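Rab GDP-dissociation inhibitor (Saccharomyces cerevisiae, PDB 2BCG) binds prenylated Rab GTPases such as Sec4 in the yeast secretory pathway, slows their release of GDP and extracts GDP-bound Ypt7 from vacuolar membranes. Local coordinates at residues P130-E133 and I134-I137. Numbering follows the deposited sequence.
With GER (geran-8-yl geran), chain C.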
# COMPACT_ATOMS: atom_id res chain seq x y z
N PRO A 130 22.34 -14.64 -6.49
CA PRO A 130 22.83 -14.74 -5.10
C PRO A 130 22.36 -13.61 -4.16
O PRO A 130 22.24 -12.45 -4.55
CB PRO A 130 24.37 -14.73 -5.26
CG PRO A 130 24.61 -15.29 -6.60
CD PRO A 130 23.43 -14.81 -7.48
N ALA A 131 22.08 -14.01 -2.92
CA ALA A 131 21.67 -13.09 -1.87
C ALA A 131 22.64 -13.15 -0.70
O ALA A 131 22.45 -12.45 0.30
CB ALA A 131 20.23 -13.40 -1.41
N ASN A 132 23.66 -14.01 -0.81
CA ASN A 132 24.70 -14.12 0.22
C ASN A 132 25.99 -14.67 -0.37
O ASN A 132 26.02 -15.06 -1.54
CB ASN A 132 24.19 -14.94 1.42
CG ASN A 132 23.87 -16.38 1.05
OD1 ASN A 132 24.57 -17.00 0.25
ND2 ASN A 132 22.81 -16.94 1.65
N GLU A 133 27.07 -14.72 0.41
CA GLU A 133 28.36 -15.17 -0.12
C GLU A 133 28.38 -16.64 -0.56
O GLU A 133 28.96 -16.96 -1.61
CB GLU A 133 29.49 -14.93 0.90
CG GLU A 133 30.90 -15.20 0.33
CD GLU A 133 31.99 -14.74 1.27
OE1 GLU A 133 31.67 -14.52 2.46
OE2 GLU A 133 33.13 -14.56 0.81
N ILE A 134 27.76 -17.53 0.23
CA ILE A 134 27.64 -18.95 -0.13
C ILE A 134 26.97 -19.11 -1.50
O ILE A 134 27.45 -19.88 -2.35
CB ILE A 134 26.86 -19.74 0.94
CG1 ILE A 134 27.73 -19.86 2.20
CG2 ILE A 134 26.39 -21.11 0.39
CD1 ILE A 134 26.94 -20.08 3.48
N GLU A 135 25.87 -18.37 -1.71
CA GLU A 135 25.15 -18.46 -2.98
C GLU A 135 26.01 -17.89 -4.12
O GLU A 135 26.00 -18.42 -5.25
CB GLU A 135 23.79 -17.74 -2.92
CG GLU A 135 22.74 -18.45 -2.06
CD GLU A 135 21.37 -17.77 -2.06
OE1 GLU A 135 20.45 -18.34 -1.41
OE2 GLU A 135 21.19 -16.69 -2.65
N ALA A 136 26.76 -16.82 -3.83
CA ALA A 136 27.67 -16.24 -4.81
C ALA A 136 28.79 -17.22 -5.21
O ALA A 136 29.14 -17.34 -6.40
CB ALA A 136 28.25 -14.93 -4.30
N ILE A 137 29.32 -17.93 -4.23
CA ILE A 137 30.32 -18.98 -4.50
C ILE A 137 29.72 -20.09 -5.36
O ILE A 137 30.35 -20.53 -6.35
CB ILE A 137 30.89 -19.51 -3.18
CG1 ILE A 137 31.82 -18.44 -2.59
CG2 ILE A 137 31.61 -20.86 -3.37
CD1 ILE A 137 32.00 -18.56 -1.08
C1 GER C . 27.84 -5.88 4.18
C2 GER C . 27.42 -7.32 3.82
C3 GER C . 28.11 -8.10 2.88
C4 GER C . 29.35 -7.55 2.15
C5 GER C . 27.63 -9.53 2.55
C6 GER C . 26.31 -9.57 1.76
C7 GER C . 26.50 -9.58 0.37
C8 GER C . 25.86 -8.76 -0.57
C9 GER C . 24.85 -7.71 -0.09
C10 GER C . 26.18 -8.86 -2.08
C11 GER C . 25.28 -9.76 -2.95
C12 GER C . 26.02 -10.15 -4.08
C13 GER C . 25.69 -10.35 -5.43
C14 GER C . 24.27 -10.15 -5.96
C15 GER C . 26.82 -10.78 -6.39
C16 GER C . 26.39 -11.78 -7.47
C17 GER C . 27.31 -12.82 -7.60
C18 GER C . 27.40 -13.83 -8.57
C19 GER C . 26.41 -13.97 -9.74
C20 GER C . 28.52 -14.86 -8.47
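Glu135 OE2 is gripped twice: Ala131 N donates to it at 2.8 Å, meeting the anti side of the carboxylate 28° out of its plane, and Lys128 forms a salt bridge with the same oxygen. The glutamate reaches back from the first turn of the helix because its chain is extended beyond CG, with CG anti to its own carbonyl carbon (chi1 -71°). Asn132 is the N-cap: its OD1 accepts from Glu135 N at 2.7 Å, nearly in line with the side-chain C=O, whereas the carboxylate takes the N-H one residue earlier. Its chi1 of 63° sets the amide between backbone N and carbonyl carbon, where a short side chain can reach a backbone NH that no preceding turn could satisfy. The carboxylate ties this first turn to the loop, and an alanine at Glu135 would probably leave Ala131 N without this acceptor and remove this counter-charge from Lys128. The proline ring of Pro130 suits the extended loop entering the helix; its CB lies 4.0 Å from Ala136 CB, and the small alanine lets ring and helix pack closely beside the lipid. Pro130 O lies 3.4 Å from C14 of the geranylgeranyl group. Ala136 O comes within 3.3 Å of its C20, and Ala136 also touches a second geranylgeranyl group. The loop joins strand 125-128 to helix 133-138, and Lys147 of helix 144-159 hydrogen-bonds to Ala136 O.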